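Local coordinates for putative diflavin flavoprotein A 3 (Nostoc sp., PDB 3FNI) that probably carries electrons from NADH to oxygen, reducing it to water, this chain being the flavodoxin-like domain of the longer protein, at residues I62-A67 with D104-K109; G8-S13 with Q48-L53; G82-K87 with S108-L113; E52-C57 with S78-S83; A43-Q48 with Q74-T79. All coordinates share one frame; numbering follows the deposited sequence.

Contact 1 of 5, residues I62-A67 with D104-K109; sequences IGMSPA and DPLLSK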
# COMPACT_ATOMS: atom_id res chain seq x y z
N ILE A 62 -0.76 1.27 -0.20
CA ILE A 62 -2.16 1.56 0.05
C ILE A 62 -2.93 1.96 -1.20
O ILE A 62 -2.43 2.73 -2.03
CB ILE A 62 -2.30 2.70 1.09
CG1 ILE A 62 -1.44 2.40 2.32
CG2 ILE A 62 -3.77 2.86 1.48
CD1 ILE A 62 -1.73 1.08 2.98
N GLY A 63 -4.14 1.43 -1.32
CA GLY A 63 -5.00 1.75 -2.44
C GLY A 63 -6.13 2.60 -1.89
O GLY A 63 -6.61 2.34 -0.80
N MSE A 64 -6.54 3.63 -2.62
CA MSE A 64 -7.61 4.50 -2.15
C MSE A 64 -8.96 3.80 -2.09
O MSE A 64 -9.27 2.93 -2.90
CB MSE A 64 -7.71 5.75 -3.04
CG MSE A 64 -6.42 6.57 -3.11
SE MSE A 64 -5.65 6.93 -1.37
CE MSE A 64 -7.11 7.95 -0.61
N SER A 65 -9.77 4.20 -1.12
CA SER A 65 -11.09 3.62 -0.94
C SER A 65 -12.18 4.55 -1.45
O SER A 65 -11.96 5.76 -1.63
CB SER A 65 -11.34 3.30 0.53
OG SER A 65 -10.67 2.11 0.89
N PRO A 66 -13.38 4.00 -1.69
CA PRO A 66 -14.49 4.82 -2.18
C PRO A 66 -14.94 5.83 -1.13
O PRO A 66 -15.02 5.51 0.05
CB PRO A 66 -15.57 3.79 -2.50
CG PRO A 66 -14.79 2.53 -2.75
CD PRO A 66 -13.75 2.58 -1.69
N ALA A 67 -15.22 7.05 -1.57
CA ALA A 67 -15.69 8.09 -0.68
C ALA A 67 -17.10 7.74 -0.21
O ALA A 67 -17.70 8.47 0.57
CB ALA A 67 -15.69 9.42 -1.40
N ASP A 104 -3.97 12.91 -1.80
CA ASP A 104 -3.03 13.84 -1.17
C ASP A 104 -3.12 13.94 0.34
O ASP A 104 -2.09 13.88 1.02
CB ASP A 104 -3.17 15.22 -1.80
CG ASP A 104 -2.72 15.22 -3.24
OD1 ASP A 104 -1.52 14.97 -3.48
OD2 ASP A 104 -3.56 15.47 -4.12
N PRO A 105 -4.33 14.11 0.89
CA PRO A 105 -4.49 14.20 2.34
C PRO A 105 -3.86 13.01 3.06
O PRO A 105 -3.24 13.17 4.11
CB PRO A 105 -6.00 14.26 2.51
CG PRO A 105 -6.42 15.03 1.30
CD PRO A 105 -5.61 14.39 0.21
N LEU A 106 -4.01 11.83 2.49
CA LEU A 106 -3.45 10.63 3.09
C LEU A 106 -1.93 10.57 2.92
O LEU A 106 -1.21 10.12 3.80
CB LEU A 106 -4.10 9.39 2.47
CG LEU A 106 -3.74 8.08 3.18
CD1 LEU A 106 -4.23 8.15 4.62
CD2 LEU A 106 -4.38 6.91 2.44
N LEU A 107 -1.46 11.03 1.77
CA LEU A 107 -0.04 11.06 1.46
C LEU A 107 0.68 11.89 2.53
O LEU A 107 1.72 11.50 3.05
CB LEU A 107 0.16 11.69 0.08
CG LEU A 107 0.99 10.97 -0.99
CD1 LEU A 107 0.77 9.49 -0.94
CD2 LEU A 107 0.62 11.53 -2.36
N SER A 108 0.09 13.04 2.86
CA SER A 108 0.65 13.95 3.86
C SER A 108 0.58 13.40 5.29
O SER A 108 1.43 13.73 6.12
CB SER A 108 -0.07 15.30 3.80
OG SER A 108 0.08 15.92 2.53
N LYS A 109 -0.42 12.59 5.58
CA LYS A 109 -0.51 12.02 6.91
C LYS A 109 0.65 11.06 7.16
O LYS A 109 1.18 11.02 8.27
CB LYS A 109 -1.84 11.28 7.10
CG LYS A 109 -3.02 12.21 7.24
CD LYS A 109 -4.25 11.44 7.66
CE LYS A 109 -5.42 12.39 7.86
NZ LYS A 109 -6.57 11.70 8.51
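One methyl of L106 can stand for the way a helix settles on a parallel sheet: its CD2 meets both the end of strand 57-63 and the first residue of the loop that follows. CD2 lies 4.0 Å from the selenium atom SE of M64, which is present as selenomethionine, and 4.2 Å from I62 CG2. These are apolar touches at ordinary van der Waals spacing, and the selenium simply behaves as a large, soft apolar atom. M64 and L106 run past each other in opposite senses, so they meet along their flanks. The M64 chain is bent at its second and third torsions (chi2 -49°, chi3 -62°), and this folding brings SE nearer to the helix than the direction of its CB would suggest. On L106, CG anti to the backbone N (chi1 -171°) carries the isobutyl group off the helix, so that CD2 can reach both partners. In the next shell I92, on strand 89-93, touches I62, M64 and L106 alike and closes the apolar cluster. The first helical turn is fastened by S108 N to D104 O, 3.0 Å, while D104 OD1 forms a salt bridge with R123. Strand 57-63 is held between strands 6-11 and 89-93 by backbone bonds of G63 to F10 and of I62 to G91 and F93. Helix 103-112, which follows strand 89-93 in the chain, lies over the sheet beside helix 70-83.

Contact 2 of 5, residues G8-S13 with Q48-L53; sequences GVFYVS and QELREL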
# COMPACT_ATOMS: atom_id res chain seq x y z
N GLY A 8 3.29 -4.91 3.27
CA GLY A 8 1.84 -4.97 3.30
C GLY A 8 1.16 -4.18 2.22
O GLY A 8 1.47 -3.00 2.00
N VAL A 9 0.21 -4.83 1.55
CA VAL A 9 -0.57 -4.22 0.48
C VAL A 9 -2.02 -4.16 0.96
O VAL A 9 -2.67 -5.18 1.16
CB VAL A 9 -0.48 -5.08 -0.80
CG1 VAL A 9 -1.30 -4.46 -1.91
CG2 VAL A 9 0.98 -5.20 -1.24
N PHE A 10 -2.52 -2.94 1.15
CA PHE A 10 -3.87 -2.75 1.64
C PHE A 10 -4.73 -1.96 0.66
O PHE A 10 -4.38 -0.84 0.28
CB PHE A 10 -3.85 -2.00 2.97
CG PHE A 10 -2.87 -2.53 3.96
CD1 PHE A 10 -1.50 -2.34 3.78
CD2 PHE A 10 -3.30 -3.20 5.09
CE1 PHE A 10 -0.58 -2.80 4.72
CE2 PHE A 10 -2.39 -3.67 6.04
CZ PHE A 10 -1.03 -3.47 5.85
N TYR A 11 -5.85 -2.55 0.25
CA TYR A 11 -6.74 -1.88 -0.68
C TYR A 11 -8.12 -2.55 -0.69
O TYR A 11 -8.30 -3.61 -0.10
CB TYR A 11 -6.15 -1.89 -2.09
CG TYR A 11 -6.12 -3.25 -2.75
CD1 TYR A 11 -5.12 -4.17 -2.46
CD2 TYR A 11 -7.10 -3.61 -3.68
CE1 TYR A 11 -5.09 -5.43 -3.08
CE2 TYR A 11 -7.08 -4.86 -4.31
CZ TYR A 11 -6.07 -5.76 -4.00
OH TYR A 11 -6.04 -6.99 -4.63
N VAL A 12 -9.08 -1.92 -1.35
CA VAL A 12 -10.43 -2.47 -1.44
C VAL A 12 -10.56 -3.29 -2.73
O VAL A 12 -10.58 -2.74 -3.83
CB VAL A 12 -11.50 -1.33 -1.37
CG1 VAL A 12 -11.04 -0.13 -2.20
CG2 VAL A 12 -12.86 -1.83 -1.85
N SER A 13 -10.64 -4.61 -2.59
CA SER A 13 -10.74 -5.47 -3.75
C SER A 13 -11.98 -5.20 -4.58
O SER A 13 -13.03 -4.79 -4.06
CB SER A 13 -10.71 -6.95 -3.35
OG SER A 13 -11.90 -7.35 -2.70
N GLN A 48 -6.78 -6.01 16.12
CA GLN A 48 -5.54 -6.36 16.81
C GLN A 48 -4.55 -7.10 15.92
O GLN A 48 -3.34 -6.90 16.03
CB GLN A 48 -5.83 -7.19 18.06
CG GLN A 48 -4.67 -7.20 19.03
CD GLN A 48 -4.15 -5.80 19.32
OE1 GLN A 48 -4.89 -4.94 19.81
NE2 GLN A 48 -2.87 -5.56 19.02
N GLU A 49 -5.07 -7.95 15.05
CA GLU A 49 -4.21 -8.70 14.15
C GLU A 49 -3.77 -7.77 13.03
O GLU A 49 -2.71 -7.95 12.43
CB GLU A 49 -4.93 -9.93 13.60
CG GLU A 49 -5.85 -9.66 12.42
CD GLU A 49 -6.47 -10.93 11.86
OE1 GLU A 49 -7.11 -10.85 10.78
OE2 GLU A 49 -6.33 -12.01 12.48
N LEU A 50 -4.59 -6.75 12.75
CA LEU A 50 -4.27 -5.77 11.72
C LEU A 50 -3.11 -4.90 12.19
O LEU A 50 -2.28 -4.49 11.38
CB LEU A 50 -5.48 -4.88 11.41
CG LEU A 50 -5.25 -3.73 10.42
CD1 LEU A 50 -4.72 -4.26 9.10
CD2 LEU A 50 -6.56 -2.96 10.20
N ARG A 51 -3.07 -4.61 13.49
CA ARG A 51 -1.99 -3.81 14.07
C ARG A 51 -0.70 -4.62 14.03
O ARG A 51 0.38 -4.08 13.79
CB ARG A 51 -2.27 -3.45 15.53
CG ARG A 51 -3.43 -2.52 15.78
CD ARG A 51 -3.34 -1.91 17.18
NE ARG A 51 -4.41 -0.95 17.43
CZ ARG A 51 -5.69 -1.27 17.52
NH1 ARG A 51 -6.07 -2.54 17.41
NH2 ARG A 51 -6.60 -0.32 17.72
N GLU A 52 -0.83 -5.92 14.28
CA GLU A 52 0.31 -6.82 14.28
C GLU A 52 0.90 -6.98 12.90
O GLU A 52 2.11 -7.11 12.74
CB GLU A 52 -0.11 -8.20 14.76
CG GLU A 52 -0.34 -8.34 16.23
CD GLU A 52 -0.39 -9.80 16.62
OE1 GLU A 52 -1.32 -10.51 16.17
OE2 GLU A 52 0.53 -10.24 17.35
N LEU A 53 0.03 -7.02 11.90
CA LEU A 53 0.48 -7.19 10.53
C LEU A 53 1.27 -5.97 10.10
O LEU A 53 2.39 -6.10 9.60
CB LEU A 53 -0.71 -7.40 9.59
CG LEU A 53 -0.49 -7.20 8.08
CD1 LEU A 53 0.81 -7.84 7.61
CD2 LEU A 53 -1.68 -7.81 7.37
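L53 N donates to E49 O at 2.9 Å, an ordinary helical bond that fixes the turn from which L50 and L53 reach down to F10 on strand 6-11. Between helix and strand themselves the meeting is wholly apolar. L50 CD1 comes up to the rim of the F10 ring, near its plane, and stands 3.9 Å from CE2. L53 approaches obliquely, its CG 4.4 Å from F10 CZ. F10 keeps CG beside its backbone N (chi1 -47°), which swings the ring back along its own strand until CE1 lies 3.5 Å from G8 CA. The phenyl group thus covers a strand position that has no side chain. I80 of helix 70-83 also touches the ring, and V39 of strand 35-40 touches both F10 and L53. Y11 faces the other way, against helix 18-31; this alternation is that of the three-layer flavodoxin-like sandwich, in which successive strand residues face opposite helical layers, F10 one and Y11 the other. With only carbon atoms meeting, the contact depends on shape and on removal from water, and its directional bonds stay in the backbones of helix and sheet.

Contact 3 of 5, residues G82-K87 with S108-L113; sequences GSVNEK and SKFRNL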
# COMPACT_ATOMS: atom_id res chain seq x y z
N GLY A 82 -2.27 4.36 13.01
CA GLY A 82 -1.78 4.31 14.37
C GLY A 82 -0.90 3.10 14.62
O GLY A 82 -0.34 2.97 15.70
N SER A 83 -0.78 2.22 13.63
CA SER A 83 0.02 1.00 13.80
C SER A 83 1.33 1.02 13.04
O SER A 83 2.17 0.12 13.19
CB SER A 83 -0.79 -0.21 13.35
OG SER A 83 -1.97 -0.34 14.12
N VAL A 84 1.48 2.05 12.23
CA VAL A 84 2.66 2.24 11.41
C VAL A 84 3.77 2.91 12.22
O VAL A 84 3.52 3.49 13.27
CB VAL A 84 2.29 3.11 10.19
CG1 VAL A 84 3.52 3.68 9.54
CG2 VAL A 84 1.51 2.28 9.20
N ASN A 85 5.00 2.79 11.73
CA ASN A 85 6.14 3.41 12.38
C ASN A 85 7.00 4.14 11.35
O ASN A 85 6.97 3.83 10.16
CB ASN A 85 6.95 2.37 13.20
CG ASN A 85 7.83 1.48 12.34
OD1 ASN A 85 8.88 1.90 11.87
ND2 ASN A 85 7.40 0.23 12.15
N GLU A 86 7.74 5.14 11.82
CA GLU A 86 8.59 5.98 10.99
C GLU A 86 9.70 5.29 10.20
O GLU A 86 10.22 5.87 9.24
CB GLU A 86 9.22 7.08 11.85
CG GLU A 86 9.94 6.55 13.07
CD GLU A 86 10.91 7.54 13.67
OE1 GLU A 86 10.48 8.65 14.06
OE2 GLU A 86 12.11 7.22 13.77
N LYS A 87 10.05 4.07 10.59
CA LYS A 87 11.13 3.33 9.94
C LYS A 87 10.69 2.63 8.65
O LYS A 87 11.50 2.03 7.96
CB LYS A 87 11.70 2.28 10.90
CG LYS A 87 12.35 2.85 12.14
CD LYS A 87 13.78 3.29 11.88
CE LYS A 87 14.67 2.09 11.57
NZ LYS A 87 16.09 2.45 11.26
N SER A 108 0.09 13.04 2.86
CA SER A 108 0.65 13.95 3.86
C SER A 108 0.58 13.40 5.29
O SER A 108 1.43 13.73 6.12
CB SER A 108 -0.07 15.30 3.80
OG SER A 108 0.08 15.92 2.53
N LYS A 109 -0.42 12.59 5.58
CA LYS A 109 -0.51 12.02 6.91
C LYS A 109 0.65 11.06 7.16
O LYS A 109 1.18 11.02 8.27
CB LYS A 109 -1.84 11.28 7.10
CG LYS A 109 -3.02 12.21 7.24
CD LYS A 109 -4.25 11.44 7.66
CE LYS A 109 -5.42 12.39 7.86
NZ LYS A 109 -6.57 11.70 8.51
N PHE A 110 1.06 10.31 6.15
CA PHE A 110 2.16 9.38 6.35
C PHE A 110 3.48 10.12 6.41
O PHE A 110 4.36 9.79 7.21
CB PHE A 110 2.20 8.33 5.23
CG PHE A 110 1.17 7.25 5.39
CD1 PHE A 110 1.29 6.28 6.38
CD2 PHE A 110 0.06 7.20 4.54
CE1 PHE A 110 0.33 5.27 6.52
CE2 PHE A 110 -0.91 6.21 4.66
CZ PHE A 110 -0.78 5.24 5.66
N ARG A 111 3.63 11.13 5.56
CA ARG A 111 4.85 11.91 5.55
C ARG A 111 5.05 12.63 6.88
O ARG A 111 6.18 12.77 7.36
CB ARG A 111 4.84 12.93 4.41
CG ARG A 111 6.04 13.86 4.43
CD ARG A 111 6.16 14.63 3.13
NE ARG A 111 6.45 13.75 2.01
CZ ARG A 111 6.56 14.15 0.75
NH1 ARG A 111 6.39 15.43 0.45
NH2 ARG A 111 6.83 13.27 -0.20
N ASN A 112 3.95 13.09 7.48
CA ASN A 112 4.02 13.79 8.76
C ASN A 112 4.46 12.82 9.86
O ASN A 112 5.08 13.23 10.84
CB ASN A 112 2.66 14.38 9.13
CG ASN A 112 2.77 15.53 10.14
OD1 ASN A 112 3.33 16.58 9.83
ND2 ASN A 112 2.23 15.33 11.34
N LEU A 113 4.16 11.54 9.69
CA LEU A 113 4.52 10.55 10.68
C LEU A 113 5.97 10.09 10.56
O LEU A 113 6.44 9.29 11.37
CB LEU A 113 3.59 9.34 10.59
CG LEU A 113 2.13 9.58 10.99
CD1 LEU A 113 1.32 8.30 10.78
CD2 LEU A 113 2.06 10.01 12.44
O HOH W 1 8.78 10.79 12.91
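V84 and F110 cross at about a right angle, with the valine directed at the rim of the ring. V84 CG2 lies near the ring plane, 4.2 Å from F110 CE1, a light apolar touch. V84 carries CG1 anti to its backbone N (chi1 163°) and CG2 beside that N, and CG2 is the branch that faces the phenylalanine. V90 and I92 of strand 89-93, L81 of helix 70-83 and L115 also touch the ring, while V84 comes to its rim.

Nearer the surface, E86 and L113 are arranged differently. CG of E86 is wedged between backbone N and carbonyl carbon (chi1 53°), and the chain runs out straight from there. Its CB passes 3.6 Å from L113 O, and its carboxylate lies farther out. There a water donates to E86 OE1 at 3.0 Å and to L113 O at 3.2 Å. The loop bearing E86 is shaped by an Asx turn: N85 OD1 accepts from K87 N at 2.8 Å, the donor tilted 24° from the carbonyl plane. This loop carries the chain from helix 70-83 to strand 89-93, and it lies here against the far end of helix 103-112.

An ionised carboxylate and a carbonyl are both acceptors, with no hydrogen to share. The water supplies the two hydrogens that join them, and it probably also softens the meeting of a negative group with the carbonyl end of a helix.

Contact 4 of 5, residues E52-C57 with S78-S83; sequences ELVGRC and STILGS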
# COMPACT_ATOMS: atom_id res chain seq x y z
N GLU A 52 -0.83 -5.92 14.28
CA GLU A 52 0.31 -6.82 14.28
C GLU A 52 0.90 -6.98 12.90
O GLU A 52 2.11 -7.11 12.74
CB GLU A 52 -0.11 -8.20 14.76
CG GLU A 52 -0.34 -8.34 16.23
CD GLU A 52 -0.39 -9.80 16.62
OE1 GLU A 52 -1.32 -10.51 16.17
OE2 GLU A 52 0.53 -10.24 17.35
N LEU A 53 0.03 -7.02 11.90
CA LEU A 53 0.48 -7.19 10.53
C LEU A 53 1.27 -5.97 10.10
O LEU A 53 2.39 -6.10 9.60
CB LEU A 53 -0.71 -7.40 9.59
CG LEU A 53 -0.49 -7.20 8.08
CD1 LEU A 53 0.81 -7.84 7.61
CD2 LEU A 53 -1.68 -7.81 7.37
N VAL A 54 0.69 -4.80 10.29
CA VAL A 54 1.37 -3.56 9.93
C VAL A 54 2.69 -3.50 10.68
O VAL A 54 3.71 -3.09 10.13
CB VAL A 54 0.51 -2.33 10.30
CG1 VAL A 54 1.32 -1.06 10.11
CG2 VAL A 54 -0.75 -2.30 9.43
N GLY A 55 2.65 -3.93 11.94
CA GLY A 55 3.83 -3.94 12.77
C GLY A 55 5.00 -4.75 12.24
O GLY A 55 6.16 -4.38 12.45
N ARG A 56 4.72 -5.85 11.56
CA ARG A 56 5.80 -6.67 11.03
C ARG A 56 6.09 -6.44 9.55
O ARG A 56 6.84 -7.21 8.94
CB ARG A 56 5.53 -8.16 11.30
CG ARG A 56 4.35 -8.72 10.58
CD ARG A 56 4.28 -10.23 10.77
NE ARG A 56 3.10 -10.81 10.15
CZ ARG A 56 2.91 -10.92 8.84
NH1 ARG A 56 3.82 -10.50 7.98
NH2 ARG A 56 1.79 -11.46 8.39
N CYS A 57 5.52 -5.39 8.98
CA CYS A 57 5.78 -5.05 7.57
C CYS A 57 6.87 -3.98 7.49
O CYS A 57 6.84 -3.00 8.23
CB CYS A 57 4.51 -4.55 6.87
SG CYS A 57 3.30 -5.87 6.45
N SER A 78 -7.74 4.11 10.07
CA SER A 78 -7.27 4.75 11.30
C SER A 78 -6.32 3.82 12.05
O SER A 78 -5.35 4.26 12.65
CB SER A 78 -8.44 5.08 12.22
OG SER A 78 -9.28 6.07 11.66
N THR A 79 -6.64 2.54 12.02
CA THR A 79 -5.84 1.54 12.70
C THR A 79 -4.45 1.44 12.08
O THR A 79 -3.46 1.29 12.78
CB THR A 79 -6.53 0.17 12.65
OG1 THR A 79 -7.89 0.31 13.06
CG2 THR A 79 -5.83 -0.82 13.56
N ILE A 80 -4.39 1.54 10.75
CA ILE A 80 -3.12 1.46 10.05
C ILE A 80 -2.26 2.69 10.37
O ILE A 80 -1.05 2.58 10.58
CB ILE A 80 -3.33 1.35 8.51
CG1 ILE A 80 -4.03 0.04 8.17
CG2 ILE A 80 -1.99 1.41 7.79
CD1 ILE A 80 -4.39 -0.12 6.69
N LEU A 81 -2.91 3.85 10.41
CA LEU A 81 -2.24 5.11 10.70
C LEU A 81 -1.66 5.13 12.12
O LEU A 81 -0.69 5.83 12.39
CB LEU A 81 -3.21 6.28 10.53
CG LEU A 81 -3.60 6.64 9.09
CD1 LEU A 81 -4.74 7.65 9.09
CD2 LEU A 81 -2.38 7.19 8.36
N GLY A 82 -2.27 4.36 13.01
CA GLY A 82 -1.78 4.31 14.37
C GLY A 82 -0.90 3.10 14.62
O GLY A 82 -0.34 2.97 15.70
N SER A 83 -0.78 2.22 13.63
CA SER A 83 0.02 1.00 13.80
C SER A 83 1.33 1.02 13.04
O SER A 83 2.17 0.12 13.19
CB SER A 83 -0.79 -0.21 13.35
OG SER A 83 -1.97 -0.34 14.12
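V54 makes the apolar part of this helix-to-helix contact, and its two branches have separate tasks. CG2 stands 4.2 Å from I80 CG1 on the side nearer the sheet, where F10 touches both residues. CG1, anti to the backbone N (chi1 171°), rests on the main chain near the end of helix 70-83, 3.4 Å from S83 O. Between these approaches the side chains of V54 and S83 come together at their roots, CB to CB, at 3.9 Å. V84 also packs on V54 as the chain leaves the helix.

The polar bonds do not join the two segments. S83 OG donates to T79 O at 2.6 Å, coming in tilted 32° from the carbonyl plane, so the hydroxyl is turned back onto its own helix. Just after the partner helix, C57 N donates to V54 O at 3.1 Å where the chain passes into strand 57-63. R56 forms a salt bridge with D37, outside both segments.

The hydroxyl hydrogen of S83 is thus given to its own helix, and what the serine offers V54 is chiefly carbon and a carbonyl. Two neighbouring helices can therefore approach closely at their ends through valine and serine, linked by van der Waals packing, part of it methyl against carbonyl.

Contact 5 of 5, residues A43-Q48 with Q74-T79; sequences AAVDLQ and QGALST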
# COMPACT_ATOMS: atom_id res chain seq x y z
N ALA A 43 -13.36 -5.81 3.42
CA ALA A 43 -13.77 -6.92 4.28
C ALA A 43 -13.36 -6.64 5.72
O ALA A 43 -12.23 -6.21 5.97
CB ALA A 43 -13.15 -8.22 3.79
N ALA A 44 -14.27 -6.88 6.65
CA ALA A 44 -14.01 -6.65 8.07
C ALA A 44 -12.74 -7.36 8.53
O ALA A 44 -12.48 -8.49 8.14
CB ALA A 44 -15.20 -7.13 8.91
N VAL A 45 -11.96 -6.68 9.36
CA VAL A 45 -10.72 -7.25 9.86
C VAL A 45 -10.56 -7.08 11.36
O VAL A 45 -11.08 -6.14 11.95
CB VAL A 45 -9.49 -6.62 9.17
CG1 VAL A 45 -9.45 -7.02 7.70
CG2 VAL A 45 -9.56 -5.11 9.30
N ASP A 46 -9.83 -8.02 11.96
CA ASP A 46 -9.55 -8.01 13.39
C ASP A 46 -8.53 -6.90 13.63
O ASP A 46 -7.37 -7.01 13.23
CB ASP A 46 -8.97 -9.36 13.81
CG ASP A 46 -8.77 -9.47 15.30
OD1 ASP A 46 -8.11 -8.58 15.89
OD2 ASP A 46 -9.27 -10.45 15.89
N LEU A 47 -8.97 -5.85 14.29
CA LEU A 47 -8.13 -4.70 14.58
C LEU A 47 -6.79 -5.02 15.24
O LEU A 47 -5.78 -4.37 14.95
CB LEU A 47 -8.89 -3.70 15.45
CG LEU A 47 -10.25 -3.27 14.90
CD1 LEU A 47 -10.84 -2.24 15.84
CD2 LEU A 47 -10.10 -2.70 13.49
N GLN A 48 -6.78 -6.01 16.12
CA GLN A 48 -5.54 -6.36 16.81
C GLN A 48 -4.55 -7.10 15.92
O GLN A 48 -3.34 -6.90 16.03
CB GLN A 48 -5.83 -7.19 18.06
CG GLN A 48 -4.67 -7.20 19.03
CD GLN A 48 -4.15 -5.80 19.32
OE1 GLN A 48 -4.89 -4.94 19.81
NE2 GLN A 48 -2.87 -5.56 19.02
N GLN A 74 -12.94 3.71 7.41
CA GLN A 74 -12.09 4.46 8.34
C GLN A 74 -11.59 3.69 9.56
O GLN A 74 -10.54 4.03 10.11
CB GLN A 74 -12.83 5.73 8.79
CG GLN A 74 -12.71 6.89 7.80
CD GLN A 74 -13.96 7.77 7.76
OE1 GLN A 74 -13.96 8.85 7.17
NE2 GLN A 74 -15.04 7.28 8.37
N GLY A 75 -12.32 2.66 9.97
CA GLY A 75 -11.89 1.88 11.11
C GLY A 75 -10.54 1.25 10.84
O GLY A 75 -9.60 1.38 11.63
N ALA A 76 -10.43 0.56 9.71
CA ALA A 76 -9.19 -0.09 9.32
C ALA A 76 -8.11 0.94 9.00
O ALA A 76 -6.95 0.78 9.39
CB ALA A 76 -9.44 -0.99 8.11
N LEU A 77 -8.50 1.99 8.28
CA LEU A 77 -7.57 3.04 7.89
C LEU A 77 -6.92 3.72 9.09
O LEU A 77 -5.69 3.90 9.13
CB LEU A 77 -8.31 4.07 7.04
CG LEU A 77 -7.44 5.03 6.23
CD1 LEU A 77 -6.42 4.24 5.40
CD2 LEU A 77 -8.33 5.86 5.33
N SER A 78 -7.74 4.11 10.07
CA SER A 78 -7.27 4.75 11.30
C SER A 78 -6.32 3.82 12.05
O SER A 78 -5.35 4.26 12.65
CB SER A 78 -8.44 5.08 12.22
OG SER A 78 -9.28 6.07 11.66
N THR A 79 -6.64 2.54 12.02
CA THR A 79 -5.84 1.54 12.70
C THR A 79 -4.45 1.44 12.08
O THR A 79 -3.46 1.29 12.78
CB THR A 79 -6.53 0.17 12.65
OG1 THR A 79 -7.89 0.31 13.06
CG2 THR A 79 -5.83 -0.82 13.56
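L47 and T79 bring their backbones to 6.9 Å, CA to CA, where the first turn of helix 47-55 passes helix 70-83, and V45 enters from the loop ahead of that turn. The side chains of L47 and T79 cross at about a right angle. L47 CD2 lies 3.8 Å from T79 OG1, and T79 CG2 is as close to L47 O, so T79 uses both its branches, one against a leucine methyl and one against a backbone oxygen. L47 holds CG beside its backbone N (chi1 -54°), and its end swings nearer to the second helix than its CB does. V45 adds a looser apolar touch, CG2 to A76 CB at 4.3 Å, and shares L50 with A76.

The two helices are neighbours in the same layer of the flavodoxin-like fold, over the face of the parallel sheet also covered by helix 103-112. D46 is the N-cap of helix 47-55: its OD1 accepts from E49 N and, weakly, from Q48 N at 2.9 Å.

Hydroxyls on helix 70-83 are turned onto its own carbonyls. T79 OG1 donates to G75 O, although the modelled separation is so short that its exact length is doubtful. Q74 O is gripped twice by one residue, S78 N at 2.8 Å and S78 OG at 2.9 Å, which arrive from opposite faces of the carbonyl plane.

Contacts 1 and 2 are the buried pair: each seats a helix on a strand, and strands 57-63 and 6-11 are neighbours in the sheet, so I62 CD1 packs on F10 CD1 at 3.5 Å. Both are purely apolar across their faces. Contacts 4 and 5 hold the same two helices, 47-55 and 70-83, at successive levels, their centres about 9 Å apart; they are only partly buried and admit serine, threonine and backbone carbonyls. Contact 3 carries the layer on to helix 103-112, touching contact 4 through V84 CG2 and V54 CG1, 3.5 Å apart. Alone of the five, it includes a bridging water, as suits its more exposed outer part.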